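Local coordinates for Mec-8 protein (PDB 6DG0) that probably binds RNA through its C-terminal RNA recognition motif, the domain held here in complex with a short AGCACA nucleic acid, at residues 10-13 with 14-17; 18-21 with 22-26; 53-56 with 57-61. The protein carries 2 engineered substitutions. All coordinates share one frame; numbering follows the deposited sequence.

Contact 1: 10-13 with 14-17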
ATOM      1  N   ASN A  10       0.190  -7.041   6.527  1.00 24.91           N
ATOM      2  CA  ASN A  10       0.657  -8.366   6.115  1.00 29.18           C
ATOM      3  C   ASN A  10       1.863  -8.288   5.177  1.00 36.78           C
ATOM      4  O   ASN A  10       1.885  -8.886   4.099  1.00 35.40           O
ATOM      5  CB  ASN A  10      -0.504  -9.154   5.482  1.00 30.29           C
ATOM      6  CG  ASN A  10      -0.173 -10.616   5.261  1.00 32.20           C
ATOM      7  OD1 ASN A  10       0.801 -11.124   5.799  1.00 28.53           O
ATOM      8  ND2 ASN A  10      -1.029 -11.315   4.530  1.00 33.49           N
ATOM      9  N   LEU A  11       2.852  -7.504   5.597  1.00 32.49           N
ATOM     10  CA  LEU A  11       4.088  -7.329   4.846  1.00 34.29           C
ATOM     11  C   LEU A  11       5.299  -7.946   5.549  1.00 37.81           C
ATOM     12  O   LEU A  11       5.472  -7.790   6.758  1.00 44.61           O
ATOM     13  CB  LEU A  11       4.355  -5.844   4.598  1.00 30.48           C
ATOM     14  CG  LEU A  11       3.636  -5.148   3.443  1.00 35.53           C
ATOM     15  CD1 LEU A  11       3.844  -3.644   3.536  1.00 26.17           C
ATOM     16  CD2 LEU A  11       4.137  -5.683   2.111  1.00 31.89           C
ATOM     17  N   SER A  12       6.147  -8.623   4.781  1.00 33.16           N
ATOM     18  CA  SER A  12       7.377  -9.200   5.316  1.00 37.81           C
ATOM     19  C   SER A  12       8.354  -8.074   5.642  1.00 37.05           C
ATOM     20  O   SER A  12       8.239  -6.974   5.103  1.00 29.78           O
ATOM     21  CB  SER A  12       7.995 -10.193   4.329  1.00 28.98           C
ATOM     22  OG  SER A  12       8.458  -9.539   3.163  1.00 40.66           O
ATOM     23  N   ALA A  13       9.301  -8.335   6.536  1.00 41.96           N
ATOM     24  CA  ALA A  13      10.246  -7.302   6.948  1.00 43.88           C
ATOM     25  C   ALA A  13      11.407  -7.173   5.965  1.00 40.94           C
ATOM     26  O   ALA A  13      12.240  -6.274   6.091  1.00 36.08           O
ATOM     27  CB  ALA A  13      10.769  -7.592   8.346  1.00 42.29           C
ATOM     28  N   GLU A  14      11.456  -8.070   4.985  1.00 38.40           N
ATOM     29  CA  GLU A  14      12.555  -8.084   4.025  1.00 38.13           C
ATOM     30  C   GLU A  14      12.178  -7.443   2.692  1.00 35.92           C
ATOM     31  O   GLU A  14      13.028  -7.296   1.813  1.00 36.02           O
ATOM     32  CB  GLU A  14      13.040  -9.516   3.775  1.00 42.13           C
ATOM     33  CG  GLU A  14      13.697 -10.187   4.973  1.00 52.86           C
ATOM     34  CD  GLU A  14      12.704 -10.915   5.856  1.00 56.80           C
ATOM     35  OE1 GLU A  14      11.532 -11.056   5.448  1.00 48.07           O
ATOM     36  OE2 GLU A  14      13.101 -11.355   6.956  1.00 73.52           O
ATOM     37  N   VAL A  15      10.912  -7.064   2.533  1.00 37.87           N
ATOM     38  CA  VAL A  15      10.462  -6.506   1.261  1.00 32.16           C
ATOM     39  C   VAL A  15      11.031  -5.107   1.005  1.00 33.46           C
ATOM     40  O   VAL A  15      11.049  -4.244   1.885  1.00 35.98           O
ATOM     41  CB  VAL A  15       8.914  -6.464   1.169  1.00 35.15           C
ATOM     42  CG1 VAL A  15       8.312  -5.612   2.273  1.00 37.57           C
ATOM     43  CG2 VAL A  15       8.472  -5.961  -0.199  1.00 33.87           C
ATOM     44  N   ASN A  16      11.520  -4.921  -0.217  1.00 34.47           N
ATOM     45  CA  ASN A  16      12.050  -3.648  -0.700  1.00 33.27           C
ATOM     46  C   ASN A  16      10.994  -2.582  -0.960  1.00 29.19           C
ATOM     47  O   ASN A  16       9.816  -2.889  -1.150  1.00 28.47           O
ATOM     48  CB  ASN A  16      12.857  -3.868  -1.980  1.00 26.42           C
ATOM     49  CG  ASN A  16      14.224  -4.445  -1.710  1.00 29.07           C
ATOM     50  OD1 ASN A  16      14.638  -5.410  -2.346  1.00 37.97           O
ATOM     51  ND2 ASN A  16      14.937  -3.853  -0.760  1.00 39.23           N
ATOM     52  N   GLU A  17      11.423  -1.325  -0.939  1.00 31.32           N
ATOM     53  CA  GLU A  17      10.542  -0.214  -1.261  1.00 34.05           C
ATOM     54  C   GLU A  17      10.283  -0.229  -2.765  1.00 32.79           C
ATOM     55  O   GLU A  17       9.173   0.050  -3.221  1.00 26.74           O
ATOM     56  CB  GLU A  17      11.160   1.120  -0.845  1.00 37.72           C
ATOM     57  CG  GLU A  17      10.226   2.303  -1.004  1.00 46.68           C
ATOM     58  CD  GLU A  17      10.748   3.560  -0.334  1.00 55.16           C
ATOM     59  OE1 GLU A  17      11.853   3.516   0.250  1.00 57.98           O
ATOM     60  OE2 GLU A  17      10.055   4.597  -0.405  1.00 54.34           O
TER
HETATM   61  O   HOH W   1       9.679  -4.129   4.755  1.00 35.10           O
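Val15 folds back over Ser12, presenting its CG1 branch to the backbone and its CB to the hydroxyl. CG1 lies between the backbone N and the carbonyl carbon (chi1 60°), a setting that turns this methyl onto the serine carbonyl, with Val15 CG1 3.1 Å from Ser12 O. The serine hydroxyl comes up on the same valine, Ser12 OG standing 3.7 Å from Val15 CB; OG also makes a weak hydrogen bond to the carbonyl of Thr67, whose residue touches Val15 as well. Leu11 meets the valine less closely: the two side chains run aslant to each other, and Leu11 CD2 reaches Val15 CG1 at 4.2 Å. The turn links the first strand, 4-11, of this RNA recognition motif to its first helix, 17-24, with Asn16 in the N-cap position but giving no capping bond from its side chain. A water bridges the turn, donating to Ser12 O and to Val15 O, each 3.2 Å from the water oxygen, and so connects two acceptors that could not bond to each other directly. Glu14 bends at chi2 (89°), which curls its carboxylate back toward Ser12 until Glu14 OE1 lies 3.8 Å from Ser12 CB.

Contact 2: 18-21 with 22-26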
ATOM      1  N   ASP A  18      11.323  -0.558  -3.528  1.00 31.45           N
ATOM      2  CA  ASP A  18      11.218  -0.683  -4.979  1.00 30.38           C
ATOM      3  C   ASP A  18      10.315  -1.842  -5.384  1.00 25.26           C
ATOM      4  O   ASP A  18       9.532  -1.726  -6.327  1.00 26.15           O
ATOM      5  CB  ASP A  18      12.601  -0.872  -5.608  1.00 29.40           C
ATOM      6  CG  ASP A  18      13.366   0.428  -5.742  1.00 39.10           C
ATOM      7  OD1 ASP A  18      12.725   1.501  -5.773  1.00 43.21           O
ATOM      8  OD2 ASP A  18      14.611   0.377  -5.821  1.00 43.65           O
ATOM      9  N   THR A  19      10.431  -2.955  -4.666  1.00 21.50           N
ATOM     10  CA  THR A  19       9.597  -4.125  -4.921  1.00 23.43           C
ATOM     11  C   THR A  19       8.129  -3.787  -4.731  1.00 25.51           C
ATOM     12  O   THR A  19       7.290  -4.106  -5.575  1.00 23.25           O
ATOM     13  CB  THR A  19       9.958  -5.295  -3.987  1.00 25.63           C
ATOM     14  OG1 THR A  19      11.331  -5.656  -4.175  1.00 22.69           O
ATOM     15  CG2 THR A  19       9.069  -6.499  -4.260  1.00 21.84           C
ATOM     16  N   LEU A  20       7.831  -3.135  -3.615  1.00 26.27           N
ATOM     17  CA  LEU A  20       6.466  -2.768  -3.277  1.00 25.38           C
ATOM     18  C   LEU A  20       5.927  -1.726  -4.249  1.00 24.14           C
ATOM     19  O   LEU A  20       4.747  -1.741  -4.598  1.00 28.09           O
ATOM     20  CB  LEU A  20       6.395  -2.243  -1.846  1.00 27.44           C
ATOM     21  CG  LEU A  20       4.994  -2.206  -1.242  1.00 36.78           C
ATOM     22  CD1 LEU A  20       4.369  -3.591  -1.277  1.00 34.50           C
ATOM     23  CD2 LEU A  20       5.059  -1.678   0.175  1.00 33.64           C
ATOM     24  N   ARG A  21       6.801  -0.814  -4.664  1.00 25.64           N
ATOM     25  CA  ARG A  21       6.448   0.196  -5.653  1.00 27.68           C
ATOM     26  C   ARG A  21       6.038  -0.460  -6.966  1.00 24.58           C
ATOM     27  O   ARG A  21       5.061  -0.051  -7.586  1.00 27.66           O
ATOM     28  CB  ARG A  21       7.611   1.167  -5.870  1.00 27.03           C
ATOM     29  CG  ARG A  21       7.323   2.278  -6.870  1.00 32.77           C
ATOM     30  CD  ARG A  21       8.461   3.287  -6.925  1.00 35.03           C
ATOM     31  NE  ARG A  21       8.684   3.916  -5.625  1.00 36.41           N
ATOM     32  CZ  ARG A  21       9.700   3.639  -4.813  1.00 40.36           C
ATOM     33  NH1 ARG A  21      10.607   2.736  -5.158  1.00 42.73           N
ATOM     34  NH2 ARG A  21       9.804   4.269  -3.651  1.00 36.99           N
ATOM     35  N   GLY A  22       6.779  -1.483  -7.379  1.00 25.13           N
ATOM     36  CA  GLY A  22       6.445  -2.235  -8.576  1.00 22.94           C
ATOM     37  C   GLY A  22       5.049  -2.833  -8.543  1.00 24.68           C
ATOM     38  O   GLY A  22       4.400  -2.972  -9.579  1.00 21.59           O
ATOM     39  N   VAL A  23       4.587  -3.196  -7.350  1.00 28.19           N
ATOM     40  CA  VAL A  23       3.247  -3.751  -7.183  1.00 24.91           C
ATOM     41  C   VAL A  23       2.144  -2.720  -7.414  1.00 26.95           C
ATOM     42  O   VAL A  23       1.203  -2.959  -8.171  1.00 27.11           O
ATOM     43  CB  VAL A  23       3.064  -4.343  -5.766  1.00 23.60           C
ATOM     44  CG1 VAL A  23       1.619  -4.769  -5.538  1.00 24.69           C
ATOM     45  CG2 VAL A  23       4.013  -5.506  -5.544  1.00 24.63           C
ATOM     46  N   PHE A  24       2.271  -1.573  -6.752  1.00 25.95           N
ATOM     47  CA  PHE A  24       1.242  -0.537  -6.777  1.00 24.50           C
ATOM     48  C   PHE A  24       1.354   0.452  -7.943  1.00 27.77           C
ATOM     49  O   PHE A  24       0.351   1.040  -8.354  1.00 27.89           O
ATOM     50  CB  PHE A  24       1.247   0.213  -5.441  1.00 27.60           C
ATOM     51  CG  PHE A  24       0.808  -0.636  -4.278  1.00 28.50           C
ATOM     52  CD1 PHE A  24       1.711  -1.454  -3.621  1.00 27.71           C
ATOM     53  CD2 PHE A  24      -0.509  -0.620  -3.847  1.00 23.90           C
ATOM     54  CE1 PHE A  24       1.309  -2.244  -2.560  1.00 27.84           C
ATOM     55  CE2 PHE A  24      -0.915  -1.407  -2.784  1.00 31.81           C
ATOM     56  CZ  PHE A  24      -0.004  -2.217  -2.138  1.00 28.82           C
ATOM     57  N   LYS A  25       2.561   0.638  -8.472  1.00 25.93           N
ATOM     58  CA  LYS A  25       2.767   1.545  -9.603  1.00 28.83           C
ATOM     59  C   LYS A  25       2.115   1.010 -10.877  1.00 25.88           C
ATOM     60  O   LYS A  25       1.887   1.755 -11.828  1.00 32.07           O
ATOM     61  CB  LYS A  25       4.263   1.772  -9.841  1.00 25.91           C
ATOM     62  CG  LYS A  25       4.613   3.001 -10.656  1.00 28.46           C
ATOM     63  CD  LYS A  25       6.124   3.115 -10.800  1.00 37.95           C
ATOM     64  CE  LYS A  25       6.529   4.370 -11.556  1.00 47.17           C
ATOM     65  NZ  LYS A  25       6.082   5.606 -10.859  1.00 46.14           N
ATOM     66  N   ALA A  26       1.803  -0.282 -10.884  1.00 25.50           N
ATOM     67  CA  ALA A  26       1.172  -0.918 -12.035  1.00 24.32           C
ATOM     68  C   ALA A  26      -0.270  -0.459 -12.226  1.00 28.75           C
ATOM     69  O   ALA A  26      -0.884  -0.736 -13.256  1.00 29.27           O
ATOM     70  CB  ALA A  26       1.224  -2.433 -11.891  1.00 23.09           C
TER
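Phe24 packs beside Leu20 one helical turn earlier, the two side chains lying alongside and pointing the same way. The phenylalanine can be followed outward from its CB, which passes 4.1 Å from Leu20 O. Its CG is anti to the carbonyl carbon (chi1 -67°), and this brings one rim of the ring back along the helix. CD1 then meets the backbone: Leu20 O sits at the ring edge, near the ring plane, 3.2 Å from Phe24 CD1. One atom further on, Phe24 CE1 touches the leucine branch, 3.6 Å from Leu20 CD1. Both residues lie on the buried side of helix 17-24, the first helix of the RNA recognition motif, which packs on the four-stranded antiparallel sheet; Phe24 reaches Val8, Phe30 and Val46 there, and Leu61 of the second helix. Cut back to an alanine, Phe24 would lose its ring, which is likely to open a gap between Leu20, the sheet and Leu61. The same Leu20 O accepts the amide of Phe24, with Phe24 N 3.3 Å away. Further round the helix Arg21 and Lys25 also run side by side, both touching Phe30. Their contact is aliphatic, Arg21 CG to Lys25 CD at 4.2 Å, while the arginine chain bends at chi3 (-60°) and turns its guanidinium edge toward Asp18, forming a salt bridge of 2.5 Å between Arg21 NH1 and Asp18 OD1. A backbone hydrogen bond joins the pair, Lys25 N to Arg21 O being 2.7 Å.

Contact 3: 53-56 with 57-61; sequences KATQ and AMISL
Ala57 opens the second half of the helix by donating its amide to Lys53, with Ala57 N 3.0 Å from Lys53 O; its methyl leans on the same oxygen and also touches Phe27 and Tyr48. Met58 repeats the bond to Ala54, and its CB rests 3.4 Å from Ala54 O while the chain runs on toward Leu6, Ile76 and Tyr78. Ile59 makes the straightest bond, its N-H pointing at Thr55 O with an angle of 176°. Its CG1, anti to the carbonyl carbon (chi1 -86°), and a bend at chi2 (66°) together carry CD1 back to the threonine, where Ile59 CD1 lies 3.1 Å from Thr55 O and 3.7 Å from Thr55 CG2; Thr55 OG1 is occupied by Tyr78 and Leu51. Ser60 grips one oxygen twice: Ser60 OG is 2.9 Å and Ser60 N 3.3 Å from Gln56 O, reaching it from opposite faces of the carbonyl plane, and the OG bond probably restrains the hydroxyl's rotation. Leu61 follows, its amide bonded to Ala57 O. With its buried face of alanine, methionine and leucine against the sheet, 51-61 is the second helix of the βαββαβ RNA recognition motif.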
ATOM      1  N   LYS A  53      -9.194   5.874  -7.984  1.00 31.69           N
ATOM      2  CA  LYS A  53      -8.035   5.090  -8.384  1.00 28.38           C
ATOM      3  C   LYS A  53      -7.497   4.295  -7.201  1.00 28.79           C
ATOM      4  O   LYS A  53      -6.957   3.203  -7.374  1.00 30.36           O
ATOM      5  CB  LYS A  53      -6.941   5.997  -8.952  1.00 34.21           C
ATOM      6  CG  LYS A  53      -7.352   6.787 -10.190  1.00 39.11           C
ATOM      7  CD  LYS A  53      -7.628   5.872 -11.373  1.00 39.68           C
ATOM      8  CE  LYS A  53      -7.991   6.679 -12.609  1.00 41.02           C
ATOM      9  NZ  LYS A  53      -6.891   7.597 -13.011  1.00 33.59           N
ATOM     10  N   ALA A  54      -7.645   4.850  -6.002  1.00 29.24           N
ATOM     11  CA  ALA A  54      -7.246   4.161  -4.779  1.00 24.91           C
ATOM     12  C   ALA A  54      -8.145   2.957  -4.515  1.00 29.87           C
ATOM     13  O   ALA A  54      -7.666   1.873  -4.182  1.00 24.15           O
ATOM     14  CB  ALA A  54      -7.276   5.117  -3.597  1.00 22.75           C
ATOM     15  N   THR A  55      -9.451   3.163  -4.658  1.00 32.00           N
ATOM     16  CA  THR A  55     -10.431   2.096  -4.488  1.00 28.76           C
ATOM     17  C   THR A  55     -10.188   0.993  -5.511  1.00 31.89           C
ATOM     18  O   THR A  55     -10.194  -0.191  -5.181  1.00 28.29           O
ATOM     19  CB  THR A  55     -11.870   2.624  -4.634  1.00 28.63           C
ATOM     20  OG1 THR A  55     -12.119   3.616  -3.630  1.00 26.29           O
ATOM     21  CG2 THR A  55     -12.874   1.496  -4.467  1.00 29.09           C
ATOM     22  N   GLN A  56      -9.962   1.409  -6.753  1.00 31.74           N
ATOM     23  CA  GLN A  56      -9.720   0.493  -7.863  1.00 31.36           C
ATOM     24  C   GLN A  56      -8.510  -0.396  -7.595  1.00 28.45           C
ATOM     25  O   GLN A  56      -8.538  -1.599  -7.853  1.00 28.43           O
ATOM     26  CB  GLN A  56      -9.521   1.291  -9.152  1.00 30.21           C
ATOM     27  CG  GLN A  56      -9.166   0.485 -10.383  1.00 34.84           C
ATOM     28  CD  GLN A  56      -8.968   1.377 -11.593  1.00 34.93           C
ATOM     29  OE1 GLN A  56      -9.663   2.380 -11.754  1.00 35.57           O
ATOM     30  NE2 GLN A  56      -8.021   1.016 -12.453  1.00 33.12           N
ATOM     31  N   ALA A  57      -7.450   0.212  -7.071  1.00 28.81           N
ATOM     32  CA  ALA A  57      -6.226  -0.507  -6.740  1.00 27.31           C
ATOM     33  C   ALA A  57      -6.370  -1.387  -5.498  1.00 26.07           C
ATOM     34  O   ALA A  57      -5.800  -2.476  -5.441  1.00 23.08           O
ATOM     35  CB  ALA A  57      -5.078   0.475  -6.551  1.00 25.81           C
ATOM     36  N   MET A  58      -7.133  -0.922  -4.510  1.00 28.36           N
ATOM     37  CA  MET A  58      -7.310  -1.687  -3.277  1.00 29.41           C
ATOM     38  C   MET A  58      -8.050  -2.993  -3.546  1.00 25.56           C
ATOM     39  O   MET A  58      -7.642  -4.055  -3.077  1.00 24.61           O
ATOM     40  CB  MET A  58      -8.062  -0.867  -2.226  1.00 20.67           C
ATOM     41  CG  MET A  58      -8.383  -1.659  -0.965  1.00 28.17           C
ATOM     42  SD  MET A  58      -9.121  -0.679   0.351  1.00 33.49           S
ATOM     43  CE  MET A  58     -10.688  -0.265  -0.402  1.00 34.05           C
ATOM     44  N   ILE A  59      -9.147  -2.898  -4.290  1.00 24.71           N
ATOM     45  CA  ILE A  59      -9.928  -4.067  -4.681  1.00 25.15           C
ATOM     46  C   ILE A  59      -9.081  -5.057  -5.482  1.00 27.39           C
ATOM     47  O   ILE A  59      -9.125  -6.265  -5.242  1.00 23.52           O
ATOM     48  CB  ILE A  59     -11.181  -3.665  -5.499  1.00 25.32           C
ATOM     49  CG1 ILE A  59     -12.348  -3.322  -4.566  1.00 31.32           C
ATOM     50  CG2 ILE A  59     -11.656  -4.821  -6.354  1.00 27.92           C
ATOM     51  CD1 ILE A  59     -12.162  -2.089  -3.708  1.00 32.73           C
ATOM     52  N   SER A  60      -8.299  -4.533  -6.421  1.00 26.28           N
ATOM     53  CA  SER A  60      -7.491  -5.366  -7.309  1.00 28.71           C
ATOM     54  C   SER A  60      -6.332  -6.072  -6.606  1.00 24.62           C
ATOM     55  O   SER A  60      -6.012  -7.215  -6.929  1.00 25.31           O
ATOM     56  CB  SER A  60      -6.944  -4.520  -8.458  1.00 20.88           C
ATOM     57  OG  SER A  60      -7.988  -4.044  -9.289  1.00 21.47           O
ATOM     58  N   LEU A  61      -5.708  -5.394  -5.647  1.00 21.59           N
ATOM     59  CA  LEU A  61      -4.525  -5.927  -4.975  1.00 21.14           C
ATOM     60  C   LEU A  61      -4.850  -6.570  -3.635  1.00 22.77           C
ATOM     61  O   LEU A  61      -3.951  -6.979  -2.903  1.00 17.79           O
ATOM     62  CB  LEU A  61      -3.478  -4.830  -4.779  1.00 22.55           C
ATOM     63  CG  LEU A  61      -2.773  -4.379  -6.055  1.00 24.39           C
ATOM     64  CD1 LEU A  61      -1.888  -3.175  -5.792  1.00 18.73           C
ATOM     65  CD2 LEU A  61      -1.962  -5.536  -6.634  1.00 18.51           C
TER

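How the contacts relate
The three contacts cover the first strand-helix turn and both helices of one RNA recognition motif. Contact 1 leads out of strand 4-11 straight into the helix of contact 2, and their centres are 12 Å apart; Leu11 CD2 meets Leu20 CD1 at 4.0 Å, joining the strand end to the helix. Contacts 2 and 3, with centres 13 Å apart, bring the two helices together through Leu61, whose CD1 lies 3.5 Å from Phe24 CD2. Contacts 1 and 3 do not touch and fall on opposite sides of the chain's centre. The bound nucleic acid is nearest to contact 1, about 5 Å at the closest atoms, against about 12 Å for contact 2 and 9 Å for contact 3.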